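PDB 4ZXH: Abbfa_003403 from Acinetobacter baumannii, which is a four-domain nonribosomal peptide synthetase module that probably activates an amino acid, condenses it with a carrier-bound partner and releases the product through its thioesterase. Local coordinates for residues E767-D779 with D784-V796. Numbering follows the deposited sequence.
Sequences ETTVWSSAARITD and DLGEPLANTQLYV
Leu789 reaches across to the backbone of Trp771 and Ser772. Its CB lies 3.8 Å from Ser772 O. Beyond CG the side chain forks. CD1 rests on the Ser772 carbonyl and comes within 4.1 Å of Ala774 CB, an apolar contact. CD2 goes the other way along the chain and meets Trp771 O at 3.4 Å. Helix 641-655 packs on this leucine through Ser650 and Met651. The backbone of Leu789 is tied down too: its N donates to Ser772 O at 2.9 Å. Thr792 CG2 also approaches Ser772 O. Ala774 and Glu787 form an antiparallel hydrogen-bonded pair, each N donating to the other's O. The pair belongs to the beta hairpin of strands 773-777 and 787-788, at one margin of the large mixed sheet in the adenylation domain. On its other side, strand 773-777 pairs with strand 756-763, where Ser772 and Ser773 both face Tyr763 in a classic beta bulge. Ser773 adds a side-chain bond within the hairpin. Its OG sits between the backbone N and carbonyl carbon (chi1 68°) and donates to Leu785 O at 2.8 Å. Leu794 CD1 touches Ser773 CB. Ala775 CB packs against residues 784-786, 3.4 Å from Gly786 CA and near Asp784 O. Gly786 has a positive phi (73°), and its N donates to Asp784 OD2, closing an Asx turn.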
loop_
_atom_site.group_PDB
_atom_site.type_symbol
_atom_site.label_atom_id
_atom_site.label_comp_id
_atom_site.label_asym_id
_atom_site.label_seq_id
_atom_site.Cartn_x
_atom_site.Cartn_y
_atom_site.Cartn_z
ATOM N N GLU A 767 -3.606 16.625 -31.765
ATOM C CA GLU A 767 -2.932 17.855 -32.189
ATOM C C GLU A 767 -1.536 17.637 -32.788
ATOM O O GLU A 767 -0.953 18.571 -33.334
ATOM C CB GLU A 767 -2.827 18.827 -31.008
ATOM C CG GLU A 767 -4.152 19.461 -30.570
ATOM C CD GLU A 767 -4.954 18.603 -29.584
ATOM O OE1 GLU A 767 -4.750 17.365 -29.558
ATOM O OE2 GLU A 767 -5.795 19.174 -28.837
ATOM N N THR A 768 -0.989 16.431 -32.701
ATOM C CA THR A 768 0.323 16.198 -33.308
ATOM C C THR A 768 0.272 15.035 -34.282
ATOM O O THR A 768 1.300 14.433 -34.616
ATOM C CB THR A 768 1.434 15.946 -32.251
ATOM O OG1 THR A 768 1.039 14.898 -31.358
ATOM C CG2 THR A 768 1.692 17.207 -31.449
ATOM N N THR A 769 -0.949 14.752 -34.725
ATOM C CA THR A 769 -1.280 13.813 -35.815
ATOM C C THR A 769 -1.184 12.327 -35.461
ATOM O O THR A 769 -0.133 11.705 -35.609
ATOM C CB THR A 769 -0.422 14.068 -37.054
ATOM O OG1 THR A 769 -0.469 15.462 -37.369
ATOM C CG2 THR A 769 -0.948 13.280 -38.236
ATOM N N VAL A 770 -2.325 11.786 -35.021
ATOM C CA VAL A 770 -2.535 10.370 -34.691
ATOM C C VAL A 770 -1.615 9.860 -33.580
ATOM O O VAL A 770 -1.984 9.884 -32.411
ATOM C CB VAL A 770 -2.377 9.460 -35.926
ATOM C CG1 VAL A 770 -2.893 8.078 -35.586
ATOM C CG2 VAL A 770 -3.153 10.020 -37.126
ATOM N N TRP A 771 -0.428 9.388 -33.934
ATOM C CA TRP A 771 0.528 8.968 -32.919
ATOM C C TRP A 771 1.803 9.801 -33.039
ATOM O O TRP A 771 2.137 10.287 -34.123
ATOM C CB TRP A 771 0.865 7.479 -33.049
ATOM C CG TRP A 771 -0.321 6.504 -33.087
ATOM C CD1 TRP A 771 -0.593 5.589 -34.070
ATOM C CD2 TRP A 771 -1.352 6.330 -32.086
ATOM N NE1 TRP A 771 -1.729 4.864 -33.746
ATOM C CE2 TRP A 771 -2.217 5.306 -32.545
ATOM C CE3 TRP A 771 -1.636 6.950 -30.860
ATOM C CZ2 TRP A 771 -3.342 4.887 -31.819
ATOM C CZ3 TRP A 771 -2.758 6.528 -30.137
ATOM C CH2 TRP A 771 -3.595 5.509 -30.623
ATOM N N SER A 772 2.516 9.953 -31.925
ATOM C CA SER A 772 3.779 10.688 -31.907
ATOM C C SER A 772 4.931 9.881 -31.297
ATOM O O SER A 772 6.099 10.185 -31.547
ATOM C CB SER A 772 3.629 12.010 -31.152
ATOM O OG SER A 772 3.113 13.030 -31.993
ATOM N N SER A 773 4.610 8.870 -30.496
ATOM C CA SER A 773 5.627 7.936 -30.035
ATOM C C SER A 773 5.094 6.514 -30.090
ATOM O O SER A 773 3.881 6.299 -30.201
ATOM C CB SER A 773 6.106 8.276 -28.619
ATOM O OG SER A 773 5.086 8.065 -27.666
ATOM N N ALA A 774 6.010 5.553 -30.008
ATOM C CA ALA A 774 5.677 4.153 -30.219
ATOM C C ALA A 774 6.696 3.221 -29.560
ATOM O O ALA A 774 7.896 3.339 -29.783
ATOM C CB ALA A 774 5.582 3.870 -31.696
ATOM N N ALA A 775 6.189 2.292 -28.759
ATOM C CA ALA A 775 6.993 1.347 -28.001
ATOM C C ALA A 775 6.755 -0.107 -28.451
ATOM O O ALA A 775 5.626 -0.596 -28.395
ATOM C CB ALA A 775 6.680 1.495 -26.510
ATOM N N ARG A 776 7.803 -0.802 -28.891
ATOM C CA ARG A 776 7.686 -2.243 -29.116
ATOM C C ARG A 776 7.718 -2.941 -27.756
ATOM O O ARG A 776 8.773 -3.057 -27.123
ATOM C CB ARG A 776 8.800 -2.785 -30.032
ATOM C CG ARG A 776 8.598 -4.252 -30.471
ATOM C CD ARG A 776 9.838 -4.857 -31.145
ATOM N NE ARG A 776 10.184 -4.195 -32.405
ATOM C CZ ARG A 776 9.786 -4.605 -33.611
ATOM N NH1 ARG A 776 9.024 -5.688 -33.738
ATOM N NH2 ARG A 776 10.147 -3.930 -34.700
ATOM N N ILE A 777 6.552 -3.389 -27.306
ATOM C CA ILE A 777 6.416 -4.075 -26.027
ATOM C C ILE A 777 6.818 -5.543 -26.130
ATOM O O ILE A 777 6.225 -6.298 -26.902
ATOM C CB ILE A 777 4.970 -4.004 -25.500
ATOM C CG1 ILE A 777 4.514 -2.542 -25.359
ATOM C CG2 ILE A 777 4.849 -4.767 -24.182
ATOM C CD1 ILE A 777 5.487 -1.650 -24.600
ATOM N N THR A 778 7.821 -5.949 -25.352
ATOM C CA THR A 778 8.300 -7.327 -25.425
ATOM C C THR A 778 8.169 -8.015 -24.075
ATOM O O THR A 778 8.308 -9.233 -23.979
ATOM C CB THR A 778 9.777 -7.404 -25.903
ATOM O OG1 THR A 778 10.622 -6.665 -25.009
ATOM C CG2 THR A 778 9.920 -6.836 -27.323
ATOM N N ASP A 779 7.890 -7.225 -23.042
ATOM C CA ASP A 779 7.790 -7.727 -21.678
ATOM C C ASP A 779 6.852 -6.827 -20.879
ATOM O O ASP A 779 7.047 -5.616 -20.829
ATOM C CB ASP A 779 9.177 -7.787 -21.021
ATOM C CG ASP A 779 9.174 -8.529 -19.684
ATOM O OD1 ASP A 779 8.105 -9.045 -19.281
ATOM O OD2 ASP A 779 10.250 -8.608 -19.044
ATOM N N ASP A 784 6.357 1.794 -21.443
ATOM C CA ASP A 784 6.613 3.234 -21.490
ATOM C C ASP A 784 6.049 3.792 -22.794
ATOM O O ASP A 784 5.531 3.033 -23.613
ATOM C CB ASP A 784 8.121 3.542 -21.383
ATOM C CG ASP A 784 8.970 2.732 -22.374
ATOM O OD1 ASP A 784 8.903 1.478 -22.359
ATOM O OD2 ASP A 784 9.672 3.356 -23.205
ATOM N N LEU A 785 6.175 5.107 -22.996
ATOM C CA LEU A 785 5.680 5.766 -24.206
ATOM C C LEU A 785 6.556 5.464 -25.416
ATOM O O LEU A 785 6.195 5.786 -26.546
ATOM C CB LEU A 785 5.581 7.275 -23.997
ATOM C CG LEU A 785 4.622 7.697 -22.882
ATOM C CD1 LEU A 785 4.655 9.202 -22.657
ATOM C CD2 LEU A 785 3.232 7.251 -23.204
ATOM N N GLY A 786 7.701 4.836 -25.185
ATOM C CA GLY A 786 8.524 4.376 -26.284
ATOM C C GLY A 786 9.273 5.440 -27.056
ATOM O O GLY A 786 9.573 6.514 -26.541
ATOM N N GLU A 787 9.575 5.120 -28.310
ATOM C CA GLU A 787 10.391 5.955 -29.177
ATOM C C GLU A 787 9.548 6.962 -29.960
ATOM O O GLU A 787 8.464 6.631 -30.442
ATOM C CB GLU A 787 11.164 5.067 -30.149
ATOM C CG GLU A 787 12.195 4.142 -29.504
ATOM C CD GLU A 787 12.889 3.249 -30.533
ATOM O OE1 GLU A 787 12.175 2.613 -31.345
ATOM O OE2 GLU A 787 14.140 3.184 -30.538
ATOM N N PRO A 788 10.051 8.196 -30.104
ATOM C CA PRO A 788 9.400 9.234 -30.924
ATOM C C PRO A 788 9.450 8.906 -32.414
ATOM O O PRO A 788 10.454 8.374 -32.891
ATOM C CB PRO A 788 10.229 10.498 -30.641
ATOM C CG PRO A 788 11.153 10.150 -29.502
ATOM C CD PRO A 788 11.311 8.664 -29.503
ATOM N N LEU A 789 8.388 9.237 -33.137
ATOM C CA LEU A 789 8.344 9.060 -34.590
ATOM C C LEU A 789 9.262 10.041 -35.320
ATOM O O LEU A 789 9.918 10.873 -34.689
ATOM C CB LEU A 789 6.921 9.237 -35.104
ATOM C CG LEU A 789 6.017 8.020 -35.168
ATOM C CD1 LEU A 789 5.936 7.376 -33.813
ATOM C CD2 LEU A 789 4.645 8.482 -35.614
ATOM N N ALA A 790 9.277 9.961 -36.652
ATOM C CA ALA A 790 10.213 10.748 -37.451
ATOM C C ALA A 790 9.881 12.232 -37.388
ATOM O O ALA A 790 8.722 12.623 -37.527
ATOM C CB ALA A 790 10.221 10.269 -38.877
ATOM N N ASN A 791 10.909 13.041 -37.155
ATOM C CA ASN A 791 10.773 14.488 -37.080
ATOM C C ASN A 791 9.831 14.911 -35.961
ATOM O O ASN A 791 9.056 15.862 -36.083
ATOM C CB ASN A 791 10.312 15.034 -38.427
ATOM C CG ASN A 791 11.091 14.435 -39.569
ATOM O OD1 ASN A 791 12.263 14.758 -39.770
ATOM N ND2 ASN A 791 10.454 13.539 -40.312
ATOM N N THR A 792 9.913 14.173 -34.866
ATOM C CA THR A 792 9.143 14.451 -33.672
ATOM C C THR A 792 10.133 14.623 -32.521
ATOM O O THR A 792 11.134 13.896 -32.430
ATOM C CB THR A 792 8.141 13.311 -33.366
ATOM O OG1 THR A 792 7.308 13.060 -34.514
ATOM C CG2 THR A 792 7.268 13.681 -32.176
ATOM N N GLN A 793 9.897 15.601 -31.657
ATOM C CA GLN A 793 10.740 15.723 -30.480
ATOM C C GLN A 793 9.880 15.754 -29.233
ATOM O O GLN A 793 8.818 16.386 -29.208
ATOM C CB GLN A 793 11.634 16.960 -30.556
ATOM C CG GLN A 793 12.459 17.042 -31.838
ATOM C CD GLN A 793 11.724 17.761 -32.951
ATOM O OE1 GLN A 793 11.201 18.864 -32.748
ATOM N NE2 GLN A 793 11.651 17.131 -34.125
ATOM N N LEU A 794 10.334 15.048 -28.205
ATOM C CA LEU A 794 9.626 15.013 -26.944
ATOM C C LEU A 794 10.424 15.773 -25.897
ATOM O O LEU A 794 11.634 15.605 -25.798
ATOM C CB LEU A 794 9.387 13.569 -26.507
ATOM C CG LEU A 794 8.760 12.684 -27.584
ATOM C CD1 LEU A 794 8.419 11.319 -27.022
ATOM C CD2 LEU A 794 7.537 13.346 -28.153
ATOM N N TYR A 795 9.735 16.622 -25.139
ATOM C CA TYR A 795 10.354 17.428 -24.093
ATOM C C TYR A 795 9.525 17.317 -22.813
ATOM O O TYR A 795 8.293 17.303 -22.874
ATOM C CB TYR A 795 10.467 18.901 -24.517
ATOM C CG TYR A 795 11.158 19.163 -25.842
ATOM C CD1 TYR A 795 12.550 19.211 -25.941
ATOM C CD2 TYR A 795 10.423 19.410 -26.991
ATOM C CE1 TYR A 795 13.184 19.472 -27.166
ATOM C CE2 TYR A 795 11.042 19.671 -28.210
ATOM C CZ TYR A 795 12.419 19.696 -28.295
ATOM O OH TYR A 795 13.013 19.949 -29.519
ATOM N N VAL A 796 10.183 17.241 -21.655
ATOM C CA VAL A 796 9.459 17.225 -20.384
ATOM C C VAL A 796 9.758 18.493 -19.595
ATOM O O VAL A 796 10.879 18.696 -19.146
ATOM C CB VAL A 796 9.805 15.982 -19.536
ATOM C CG1 VAL A 796 8.937 15.930 -18.285
ATOM C CG2 VAL A 796 9.613 14.709 -20.352
#